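Local coordinates for protein leucine--trna ligase (Agrobacterium radiobacter, PDB 5AH5) that probably joins leucine to its cognate tRNA at the expense of ATP, as a class I aminoacyl-tRNA synthetase with an additional editing domain, at residues W210-W221 against I527-R538. Numbering follows the deposited sequence.
Sequences WPTSVRNIQRNW and IEHATLHLIYSR. With LSS (5'-O-(L-leucylsulfamoyl)adenosine), chain I; nucleotides of chain D.
The carboxamide of Gln-218 is gripped at both ends by 527-538. Its OE1 takes a hydrogen bond from Arg-538 NH1 at 2.8 Å, the donor lying almost on the extension of the CD-OE1 bond, with amide and guanidinium planes turned only 28° apart. Its NE2 donates to Ala-530 O at 3.0 Å, within that carbonyl's plane, and more weakly to Leu-534 O. Beyond CG the glutamine runs extended (chi2 -162°), which carries the amide from its own helix to one carbonyl in the turn before the other helix and one in its first turn; these three bonds fix which way round the amide sits. Ile-535 CD1 lies against Gln-218 CD at 3.5 Å. The same guanidinium is also held by Leu-200 O, through NH1, and by a salt bridge from NH2 to Glu-554.

In the class I Rossmann-fold core, 527-538 belongs to the beta-alpha-beta crossover from strand 520-524 through helix 533-546 to the neighbouring parallel strand 556-560; the helix's first turns (533-538) run at 76° to helix 212-221. One side of this unit faces the leucyl-adenylate analogue: His-529 NE2 donates to LSS O1, and LSS O2 donates to Glu-528 OE2. On helix 212-221, Asn-216 OD1 accepts a bond from the ribose O2' of C3 of chain D, placing the contact between analogue and tRNA.

Toward the C-terminal end of 210-221, Thr-531 CB sits over the five-membered ring of Trp-221 in a CH-pi contact, 4.0 Å from its centroid, while Glu-167 holds the indole NE1. Ile-217 CG2 packs on Ala-530 CB, and Val-214 CG2 meets Ile-527 CD1 at 3.8 Å. At the other end, Arg-538 CD comes obliquely to the Trp-210 ring, 3.5 Å from CH2, with Leu-534 CD2 nearby; the indole NE1 bonds to Phe-556 O.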
ATOM      1  N   TRP B 210      -7.008   4.863   5.501  1.00 26.58           N
ATOM      2  CA  TRP B 210      -6.900   3.925   4.361  1.00 32.32           C
ATOM      3  C   TRP B 210      -8.179   3.945   3.517  1.00 33.15           C
ATOM      4  O   TRP B 210      -9.246   4.110   4.074  1.00 32.79           O
ATOM      5  CB  TRP B 210      -6.674   2.499   4.891  1.00 32.69           C
ATOM      6  CG  TRP B 210      -5.345   2.239   5.474  1.00 31.22           C
ATOM      7  CD1 TRP B 210      -4.607   3.046   6.268  1.00 33.71           C
ATOM      8  CD2 TRP B 210      -4.641   1.007   5.376  1.00 33.71           C
ATOM      9  NE1 TRP B 210      -3.425   2.422   6.604  1.00 35.04           N
ATOM     10  CE2 TRP B 210      -3.447   1.150   6.084  1.00 36.27           C
ATOM     11  CE3 TRP B 210      -4.911  -0.205   4.744  1.00 35.08           C
ATOM     12  CZ2 TRP B 210      -2.486   0.122   6.139  1.00 35.22           C
ATOM     13  CZ3 TRP B 210      -3.955  -1.227   4.811  1.00 35.50           C
ATOM     14  CH2 TRP B 210      -2.769  -1.041   5.492  1.00 33.29           C
ATOM     15  N   PRO B 211      -8.074   3.736   2.199  1.00 35.33           N
ATOM     16  CA  PRO B 211      -9.275   3.571   1.388  1.00 38.71           C
ATOM     17  C   PRO B 211     -10.170   2.468   1.912  1.00 40.89           C
ATOM     18  O   PRO B 211      -9.678   1.409   2.387  1.00 32.66           O
ATOM     19  CB  PRO B 211      -8.711   3.163   0.020  1.00 38.19           C
ATOM     20  CG  PRO B 211      -7.394   3.812  -0.019  1.00 37.48           C
ATOM     21  CD  PRO B 211      -6.859   3.758   1.360  1.00 36.75           C
ATOM     22  N   THR B 212     -11.478   2.697   1.798  1.00 37.65           N
ATOM     23  CA  THR B 212     -12.453   1.771   2.315  1.00 38.06           C
ATOM     24  C   THR B 212     -12.410   0.509   1.436  1.00 33.36           C
ATOM     25  O   THR B 212     -12.703  -0.569   1.899  1.00 35.41           O
ATOM     26  CB  THR B 212     -13.898   2.353   2.309  1.00 42.27           C
ATOM     27  OG1 THR B 212     -14.288   2.554   0.968  1.00 51.00           O
ATOM     28  CG2 THR B 212     -13.990   3.682   3.043  1.00 43.03           C
ATOM     29  N   SER B 213     -12.040   0.654   0.187  1.00 30.63           N
ATOM     30  CA  SER B 213     -11.857  -0.476  -0.687  1.00 38.70           C
ATOM     31  C   SER B 213     -10.774  -1.477  -0.194  1.00 38.73           C
ATOM     32  O   SER B 213     -11.020  -2.679  -0.155  1.00 37.30           O
ATOM     33  CB  SER B 213     -11.470   0.033  -2.071  1.00 46.61           C
ATOM     34  OG  SER B 213     -10.325   0.898  -1.991  1.00 47.96           O
ATOM     35  N   VAL B 214      -9.588  -0.973   0.157  1.00 38.46           N
ATOM     36  CA  VAL B 214      -8.479  -1.800   0.690  1.00 36.17           C
ATOM     37  C   VAL B 214      -8.924  -2.450   2.006  1.00 35.14           C
ATOM     38  O   VAL B 214      -8.777  -3.677   2.222  1.00 35.73           O
ATOM     39  CB  VAL B 214      -7.207  -0.972   0.847  1.00 33.70           C
ATOM     40  CG1 VAL B 214      -6.132  -1.737   1.588  1.00 36.01           C
ATOM     41  CG2 VAL B 214      -6.681  -0.560  -0.506  1.00 35.33           C
ATOM     42  N   ARG B 215      -9.573  -1.672   2.840  1.00 33.00           N
ATOM     43  CA  ARG B 215     -10.089  -2.201   4.112  1.00 37.86           C
ATOM     44  C   ARG B 215     -11.090  -3.360   3.984  1.00 40.67           C
ATOM     45  O   ARG B 215     -10.979  -4.375   4.708  1.00 37.89           O
ATOM     46  CB  ARG B 215     -10.686  -1.090   4.959  1.00 38.98           C
ATOM     47  CG  ARG B 215      -9.614  -0.165   5.496  1.00 42.68           C
ATOM     48  CD  ARG B 215     -10.172   0.765   6.520  1.00 41.58           C
ATOM     49  NE  ARG B 215     -10.797   1.893   5.858  1.00 48.74           N
ATOM     50  CZ  ARG B 215     -11.623   2.753   6.449  1.00 52.44           C
ATOM     51  NH1 ARG B 215     -11.950   2.618   7.745  1.00 45.96           N
ATOM     52  NH2 ARG B 215     -12.104   3.771   5.729  1.00 48.65           N
ATOM     53  N   ASN B 216     -12.042  -3.189   3.073  1.00 37.09           N
ATOM     54  CA  ASN B 216     -13.041  -4.186   2.788  1.00 36.06           C
ATOM     55  C   ASN B 216     -12.379  -5.415   2.127  1.00 35.52           C
ATOM     56  O   ASN B 216     -12.754  -6.496   2.393  1.00 34.66           O
ATOM     57  CB  ASN B 216     -14.136  -3.632   1.845  1.00 36.47           C
ATOM     58  CG  ASN B 216     -15.200  -4.687   1.503  1.00 35.90           C
ATOM     59  OD1 ASN B 216     -15.959  -5.099   2.366  1.00 39.93           O
ATOM     60  ND2 ASN B 216     -15.191  -5.175   0.296  1.00 36.05           N
ATOM     61  N   ILE B 217     -11.418  -5.230   1.249  1.00 36.85           N
ATOM     62  CA  ILE B 217     -10.693  -6.389   0.678  1.00 35.99           C
ATOM     63  C   ILE B 217     -10.007  -7.224   1.789  1.00 35.24           C
ATOM     64  O   ILE B 217     -10.080  -8.487   1.791  1.00 33.88           O
ATOM     65  CB  ILE B 217      -9.734  -5.938  -0.424  1.00 36.54           C
ATOM     66  CG1 ILE B 217     -10.532  -5.459  -1.644  1.00 35.68           C
ATOM     67  CG2 ILE B 217      -8.846  -7.080  -0.895  1.00 40.08           C
ATOM     68  CD1 ILE B 217      -9.696  -4.674  -2.639  1.00 36.29           C
ATOM     69  N   GLN B 218      -9.448  -6.541   2.790  1.00 37.36           N
ATOM     70  CA  GLN B 218      -8.846  -7.248   3.915  1.00 39.01           C
ATOM     71  C   GLN B 218      -9.873  -7.946   4.797  1.00 41.85           C
ATOM     72  O   GLN B 218      -9.619  -9.024   5.323  1.00 38.03           O
ATOM     73  CB  GLN B 218      -7.929  -6.336   4.740  1.00 36.13           C
ATOM     74  CG  GLN B 218      -6.643  -5.922   4.003  1.00 34.03           C
ATOM     75  CD  GLN B 218      -5.522  -5.401   4.918  1.00 31.76           C
ATOM     76  OE1 GLN B 218      -5.689  -5.224   6.132  1.00 34.01           O
ATOM     77  NE2 GLN B 218      -4.367  -5.151   4.318  1.00 35.02           N
ATOM     78  N   ARG B 219     -11.021  -7.316   4.998  1.00 41.68           N
ATOM     79  CA  ARG B 219     -12.129  -7.892   5.782  1.00 41.55           C
ATOM     80  C   ARG B 219     -12.567  -9.241   5.194  1.00 37.51           C
ATOM     81  O   ARG B 219     -12.750 -10.216   5.913  1.00 38.27           O
ATOM     82  CB  ARG B 219     -13.297  -6.865   5.800  1.00 48.19           C
ATOM     83  CG  ARG B 219     -14.577  -7.238   6.532  1.00 55.06           C
ATOM     84  CD  ARG B 219     -15.454  -6.004   6.872  1.00 58.97           C
ATOM     85  NE  ARG B 219     -14.895  -5.164   7.968  1.00 65.67           N
ATOM     86  CZ  ARG B 219     -14.338  -3.937   7.855  1.00 67.35           C
ATOM     87  NH1 ARG B 219     -14.247  -3.285   6.677  1.00 70.10           N
ATOM     88  NH2 ARG B 219     -13.871  -3.325   8.952  1.00 61.67           N
ATOM     89  N   ASN B 220     -12.696  -9.287   3.878  1.00 35.62           N
ATOM     90  CA  ASN B 220     -13.073 -10.495   3.173  1.00 37.91           C
ATOM     91  C   ASN B 220     -11.952 -11.535   3.142  1.00 42.12           C
ATOM     92  O   ASN B 220     -12.246 -12.718   3.059  1.00 40.27           O
ATOM     93  CB  ASN B 220     -13.388 -10.194   1.711  1.00 38.24           C
ATOM     94  CG  ASN B 220     -14.649  -9.342   1.513  1.00 39.34           C
ATOM     95  OD1 ASN B 220     -15.486  -9.197   2.400  1.00 40.50           O
ATOM     96  ND2 ASN B 220     -14.766  -8.774   0.326  1.00 37.23           N
ATOM     97  N   TRP B 221     -10.685 -11.103   3.112  1.00 39.40           N
ATOM     98  CA  TRP B 221      -9.561 -12.055   3.166  1.00 37.63           C
ATOM     99  C   TRP B 221      -9.498 -12.777   4.509  1.00 41.56           C
ATOM    100  O   TRP B 221      -9.363 -14.001   4.562  1.00 40.86           O
ATOM    101  CB  TRP B 221      -8.239 -11.378   2.874  1.00 36.65           C
ATOM    102  CG  TRP B 221      -7.157 -12.347   2.704  1.00 34.65           C
ATOM    103  CD1 TRP B 221      -6.219 -12.707   3.636  1.00 33.48           C
ATOM    104  CD2 TRP B 221      -6.895 -13.126   1.536  1.00 32.98           C
ATOM    105  NE1 TRP B 221      -5.381 -13.666   3.100  1.00 33.35           N
ATOM    106  CE2 TRP B 221      -5.770 -13.927   1.813  1.00 31.84           C
ATOM    107  CE3 TRP B 221      -7.485 -13.203   0.261  1.00 30.04           C
ATOM    108  CZ2 TRP B 221      -5.254 -14.820   0.876  1.00 34.59           C
ATOM    109  CZ3 TRP B 221      -6.978 -14.073  -0.660  1.00 29.68           C
ATOM    110  CH2 TRP B 221      -5.864 -14.881  -0.364  1.00 33.80           C
ATOM    111  N   ILE B 527      -2.592  -1.165  -5.049  1.00 29.21           N
ATOM    112  CA  ILE B 527      -3.648  -1.900  -4.417  1.00 30.22           C
ATOM    113  C   ILE B 527      -3.472  -3.383  -4.621  1.00 26.07           C
ATOM    114  O   ILE B 527      -4.035  -4.187  -3.861  1.00 25.62           O
ATOM    115  CB  ILE B 527      -5.053  -1.450  -4.978  1.00 30.87           C
ATOM    116  CG1 ILE B 527      -6.168  -1.980  -4.083  1.00 34.67           C
ATOM    117  CG2 ILE B 527      -5.279  -1.919  -6.421  1.00 29.23           C
ATOM    118  CD1 ILE B 527      -7.436  -1.154  -4.141  1.00 40.90           C
ATOM    119  N   GLU B 528      -2.724  -3.781  -5.637  1.00 29.05           N
ATOM    120  CA  GLU B 528      -2.349  -5.218  -5.717  1.00 35.21           C
ATOM    121  C   GLU B 528      -1.790  -5.869  -4.407  1.00 35.65           C
ATOM    122  O   GLU B 528      -1.953  -7.072  -4.208  1.00 38.54           O
ATOM    123  CB  GLU B 528      -1.427  -5.504  -6.907  1.00 33.78           C
ATOM    124  CG  GLU B 528      -0.015  -5.019  -6.730  1.00 34.56           C
ATOM    125  CD  GLU B 528       0.166  -3.551  -7.052  1.00 39.28           C
ATOM    126  OE1 GLU B 528      -0.890  -2.832  -7.244  1.00 35.54           O
ATOM    127  OE2 GLU B 528       1.367  -3.135  -7.124  1.00 33.10           O
ATOM    128  N   HIS B 529      -1.225  -5.074  -3.498  1.00 30.24           N
ATOM    129  CA  HIS B 529      -0.716  -5.593  -2.215  1.00 29.80           C
ATOM    130  C   HIS B 529      -1.708  -5.694  -1.078  1.00 31.34           C
ATOM    131  O   HIS B 529      -1.344  -6.032   0.049  1.00 28.23           O
ATOM    132  CB  HIS B 529       0.536  -4.847  -1.796  1.00 28.82           C
ATOM    133  CG  HIS B 529       1.733  -5.251  -2.576  1.00 30.96           C
ATOM    134  ND1 HIS B 529       2.278  -6.531  -2.494  1.00 27.64           N
ATOM    135  CD2 HIS B 529       2.430  -4.597  -3.532  1.00 28.10           C
ATOM    136  CE1 HIS B 529       3.291  -6.615  -3.333  1.00 27.34           C
ATOM    137  NE2 HIS B 529       3.392  -5.474  -3.992  1.00 29.65           N
ATOM    138  N   ALA B 530      -2.983  -5.454  -1.372  1.00 33.01           N
ATOM    139  CA  ALA B 530      -4.013  -5.430  -0.349  1.00 32.01           C
ATOM    140  C   ALA B 530      -4.065  -6.669   0.513  1.00 30.82           C
ATOM    141  O   ALA B 530      -4.284  -6.589   1.737  1.00 31.57           O
ATOM    142  CB  ALA B 530      -5.371  -5.178  -1.001  1.00 35.60           C
ATOM    143  N   THR B 531      -3.909  -7.842  -0.088  1.00 32.74           N
ATOM    144  CA  THR B 531      -3.864  -9.037   0.750  1.00 32.69           C
ATOM    145  C   THR B 531      -2.537  -9.784   0.550  1.00 34.94           C
ATOM    146  O   THR B 531      -2.513 -10.991   0.748  1.00 34.28           O
ATOM    147  CB  THR B 531      -5.035  -9.990   0.520  1.00 32.01           C
ATOM    148  OG1 THR B 531      -4.994 -10.426  -0.823  1.00 29.70           O
ATOM    149  CG2 THR B 531      -6.361  -9.305   0.829  1.00 38.38           C
ATOM    150  N   LEU B 532      -1.465  -9.053   0.190  1.00 31.07           N
ATOM    151  CA  LEU B 532      -0.072  -9.509   0.364  1.00 30.45           C
ATOM    152  C   LEU B 532       0.619  -8.611   1.387  1.00 25.76           C
ATOM    153  O   LEU B 532       0.378  -8.768   2.541  1.00 26.95           O
ATOM    154  CB  LEU B 532       0.679  -9.573  -0.976  1.00 29.63           C
ATOM    155  CG  LEU B 532       0.193 -10.719  -1.894  1.00 33.29           C
ATOM    156  CD1 LEU B 532       0.309 -10.407  -3.360  1.00 34.73           C
ATOM    157  CD2 LEU B 532       0.915 -12.008  -1.601  1.00 34.34           C
ATOM    158  N   HIS B 533       1.461  -7.672   0.974  1.00 23.87           N
ATOM    159  CA  HIS B 533       2.300  -6.915   1.887  1.00 24.06           C
ATOM    160  C   HIS B 533       1.488  -6.098   2.920  1.00 25.90           C
ATOM    161  O   HIS B 533       1.888  -6.013   4.091  1.00 27.58           O
ATOM    162  CB  HIS B 533       3.277  -6.063   1.093  1.00 24.55           C
ATOM    163  CG  HIS B 533       3.827  -4.868   1.837  1.00 27.38           C
ATOM    164  ND1 HIS B 533       4.777  -4.978   2.826  1.00 27.66           N
ATOM    165  CD2 HIS B 533       3.634  -3.530   1.654  1.00 30.17           C
ATOM    166  CE1 HIS B 533       5.102  -3.767   3.264  1.00 29.28           C
ATOM    167  NE2 HIS B 533       4.405  -2.871   2.588  1.00 28.40           N
ATOM    168  N   LEU B 534       0.309  -5.575   2.533  1.00 24.66           N
ATOM    169  CA  LEU B 534      -0.503  -4.760   3.440  1.00 25.63           C
ATOM    170  C   LEU B 534      -1.161  -5.612   4.503  1.00 25.60           C
ATOM    171  O   LEU B 534      -1.504  -5.103   5.539  1.00 30.35           O
ATOM    172  CB  LEU B 534      -1.570  -3.932   2.636  1.00 27.75           C
ATOM    173  CG  LEU B 534      -0.987  -2.870   1.678  1.00 27.70           C
ATOM    174  CD1 LEU B 534      -1.983  -2.252   0.703  1.00 31.27           C
ATOM    175  CD2 LEU B 534      -0.257  -1.782   2.487  1.00 26.15           C
ATOM    176  N   ILE B 535      -1.375  -6.915   4.284  1.00 26.00           N
ATOM    177  CA  ILE B 535      -1.771  -7.765   5.424  1.00 29.80           C
ATOM    178  C   ILE B 535      -0.560  -8.082   6.275  1.00 28.68           C
ATOM    179  O   ILE B 535      -0.594  -7.928   7.469  1.00 32.26           O
ATOM    180  CB  ILE B 535      -2.326  -9.117   4.986  1.00 36.45           C
ATOM    181  CG1 ILE B 535      -3.714  -8.940   4.412  1.00 42.74           C
ATOM    182  CG2 ILE B 535      -2.407 -10.086   6.185  1.00 42.85           C
ATOM    183  CD1 ILE B 535      -4.797  -8.765   5.453  1.00 46.86           C
ATOM    184  N   TYR B 536       0.487  -8.633   5.654  1.00 29.27           N
ATOM    185  CA  TYR B 536       1.643  -9.114   6.448  1.00 28.54           C
ATOM    186  C   TYR B 536       2.315  -8.020   7.325  1.00 27.78           C
ATOM    187  O   TYR B 536       2.647  -8.258   8.463  1.00 28.83           O
ATOM    188  CB  TYR B 536       2.680  -9.696   5.507  1.00 29.42           C
ATOM    189  CG  TYR B 536       2.268 -10.928   4.712  1.00 25.82           C
ATOM    190  CD1 TYR B 536       1.633 -12.007   5.308  1.00 29.72           C
ATOM    191  CD2 TYR B 536       2.529 -10.996   3.380  1.00 27.30           C
ATOM    192  CE1 TYR B 536       1.247 -13.133   4.554  1.00 30.92           C
ATOM    193  CE2 TYR B 536       2.218 -12.125   2.623  1.00 29.80           C
ATOM    194  CZ  TYR B 536       1.577 -13.181   3.207  1.00 29.82           C
ATOM    195  OH  TYR B 536       1.274 -14.227   2.397  1.00 33.01           O
ATOM    196  N   SER B 537       2.565  -6.850   6.732  1.00 31.55           N
ATOM    197  CA  SER B 537       3.108  -5.656   7.414  1.00 30.96           C
ATOM    198  C   SER B 537       2.264  -5.221   8.620  1.00 33.08           C
ATOM    199  O   SER B 537       2.815  -4.866   9.686  1.00 27.73           O
ATOM    200  CB  SER B 537       3.231  -4.490   6.406  1.00 34.84           C
ATOM    201  OG  SER B 537       1.951  -4.099   5.909  1.00 31.38           O
ATOM    202  N   ARG B 538       0.930  -5.246   8.482  1.00 30.60           N
ATOM    203  CA  ARG B 538       0.115  -4.929   9.645  1.00 31.60           C
ATOM    204  C   ARG B 538       0.296  -6.026  10.697  1.00 31.69           C
ATOM    205  O   ARG B 538       0.419  -5.734  11.885  1.00 29.53           O
ATOM    206  CB  ARG B 538      -1.357  -4.739   9.290  1.00 29.77           C
ATOM    207  CG  ARG B 538      -1.613  -3.566   8.346  1.00 30.00           C
ATOM    208  CD  ARG B 538      -3.108  -3.522   7.974  1.00 32.18           C
ATOM    209  NE  ARG B 538      -3.859  -3.348   9.230  1.00 31.83           N
ATOM    210  CZ  ARG B 538      -4.883  -4.087   9.665  1.00 33.45           C
ATOM    211  NH1 ARG B 538      -5.455  -5.032   8.921  1.00 35.65           N
ATOM    212  NH2 ARG B 538      -5.378  -3.822  10.870  1.00 36.39           N
TER
HETATM  213  C1  LSS I1818       6.694  -4.394  -5.265  1.00 26.69           C
HETATM  214  N1  LSS I1818       1.716   1.761 -12.557  1.00 26.41           N
HETATM  215  O1  LSS I1818       5.520  -4.475  -5.550  1.00 28.41           O
HETATM  216  S1  LSS I1818       7.290  -3.544  -7.501  1.00 26.30           S
HETATM  217  C2  LSS I1818       1.658   2.242 -11.317  1.00 29.83           C
HETATM  218  N2  LSS I1818       7.620  -3.978  -6.110  1.00 25.39           N
HETATM  219  O2  LSS I1818       2.301  -0.681  -7.389  1.00 28.72           O
HETATM  220  N3  LSS I1818       2.397   1.747 -10.300  1.00 30.16           N
HETATM  221  O3  LSS I1818       3.707   0.413  -5.283  1.00 27.32           O
HETATM  222  C4  LSS I1818       3.242   0.720 -10.559  1.00 29.75           C
HETATM  223  N4  LSS I1818       8.621  -4.997  -3.793  1.00 23.97           N
HETATM  224  O4  LSS I1818       5.608   0.453  -7.977  1.00 25.84           O
HETATM  225  C5  LSS I1818       3.279   0.121 -11.812  1.00 30.17           C
HETATM  226  O5  LSS I1818       6.351  -2.257  -7.400  1.00 29.97           O
HETATM  227  C6  LSS I1818       2.482   0.642 -12.817  1.00 31.26           C
HETATM  228  N6  LSS I1818       2.561   0.099 -14.060  1.00 27.78           N
HETATM  229  C7  LSS I1818       6.831  -4.312  -1.338  1.00 20.27           C
HETATM  230  N7  LSS I1818       4.166  -0.905 -11.754  1.00 32.34           N
HETATM  231  C8  LSS I1818       4.633  -0.986 -10.478  1.00 30.58           C
HETATM  232  C9  LSS I1818       6.579  -3.929  -2.799  1.00 22.91           C
HETATM  233  N9  LSS I1818       4.081   0.033  -9.768  1.00 30.27           N
HETATM  234  CA  LSS I1818       7.147  -4.838  -3.904  1.00 26.07           C
HETATM  235  C10 LSS I1818       6.027  -5.580  -1.012  1.00 24.17           C
HETATM  236  C11 LSS I1818       6.482  -3.071  -0.441  1.00 20.24           C
HETATM  237  O1A LSS I1818       6.547  -4.444  -8.394  1.00 25.13           O
HETATM  238  C21 LSS I1818       4.249   0.323  -8.357  1.00 25.88           C
HETATM  239  C22 LSS I1818       3.694  -0.754  -7.492  1.00 26.36           C
HETATM  240  C23 LSS I1818       4.404  -0.516  -6.157  1.00 27.04           C
HETATM  241  C24 LSS I1818       5.738   0.018  -6.638  1.00 25.13           C
HETATM  242  C25 LSS I1818       6.804  -1.072  -6.751  1.00 27.58           C
HETATM  243  O2A LSS I1818       8.449  -3.036  -8.204  1.00 20.07           O
ATOM    244  P     C D   4     -21.501  -3.847   2.006  1.00 73.93           P
ATOM    245  OP1   C D   4     -21.950  -3.036   3.168  1.00 80.41           O
ATOM    246  OP2   C D   4     -22.440  -4.220   0.921  1.00 72.71           O
ATOM    247  O5'   C D   4     -20.355  -3.092   1.193  1.00 65.16           O
ATOM    248  C5'   C D   4     -19.128  -2.730   1.845  1.00 60.59           C
ATOM    249  C4'   C D   4     -18.024  -2.535   0.832  1.00 61.08           C
ATOM    250  O4'   C D   4     -17.900  -3.668  -0.074  1.00 49.45           O
ATOM    251  C3'   C D   4     -18.209  -1.372  -0.120  1.00 57.18           C
ATOM    252  O3'   C D   4     -17.966  -0.147   0.539  1.00 65.36           O
ATOM    253  C2'   C D   4     -17.167  -1.700  -1.171  1.00 56.50           C
ATOM    254  O2'   C D   4     -15.846  -1.358  -0.790  1.00 57.04           O
ATOM    255  C1'   C D   4     -17.397  -3.205  -1.321  1.00 51.93           C
ATOM    256  N1    C D   4     -18.354  -3.548  -2.390  1.00 47.38           N
ATOM    257  C2    C D   4     -17.965  -3.330  -3.711  1.00 45.12           C
ATOM    258  O2    C D   4     -16.851  -2.830  -3.934  1.00 48.87           O
ATOM    259  N3    C D   4     -18.807  -3.665  -4.714  1.00 52.10           N
ATOM    260  C4    C D   4     -20.002  -4.193  -4.435  1.00 48.21           C
ATOM    261  N4    C D   4     -20.795  -4.514  -5.462  1.00 55.94           N
ATOM    262  C5    C D   4     -20.432  -4.420  -3.096  1.00 47.70           C
ATOM    263  C6    C D   4     -19.580  -4.094  -2.113  1.00 50.94           C
ATOM    264  P     C D   3     -24.484  -8.909   1.959  1.00 92.37           P
ATOM    265  OP1   C D   3     -25.020  -8.422   3.256  1.00 94.84           O
ATOM    266  OP2   C D   3     -25.253  -8.712   0.698  1.00 85.74           O
ATOM    267  O5'   C D   3     -23.039  -8.273   1.759  1.00 97.10           O
ATOM    268  C5'   C D   3     -22.167  -8.104   2.889  1.00 92.00           C
ATOM    269  C4'   C D   3     -20.783  -7.703   2.441  1.00 87.82           C
ATOM    270  O4'   C D   3     -20.299  -8.597   1.394  1.00 87.84           O
ATOM    271  C3'   C D   3     -20.631  -6.346   1.774  1.00 82.93           C
ATOM    272  O3'   C D   3     -20.785  -5.187   2.595  1.00 82.03           O
ATOM    273  C2'   C D   3     -19.239  -6.501   1.197  1.00 76.75           C
ATOM    274  O2'   C D   3     -18.250  -6.513   2.203  1.00 83.47           O
ATOM    275  C1'   C D   3     -19.342  -7.905   0.597  1.00 76.74           C
ATOM    276  N1    C D   3     -19.776  -7.906  -0.820  1.00 66.58           N
ATOM    277  C2    C D   3     -18.855  -7.496  -1.794  1.00 67.75           C
ATOM    278  O2    C D   3     -17.710  -7.156  -1.435  1.00 65.45           O
ATOM    279  N3    C D   3     -19.228  -7.493  -3.098  1.00 64.16           N
ATOM    280  C4    C D   3     -20.471  -7.847  -3.439  1.00 53.59           C
ATOM    281  C5    C D   3     -21.431  -8.252  -2.467  1.00 62.98           C
ATOM    282  C6    C D   3     -21.046  -8.266  -1.181  1.00 60.78           C
TER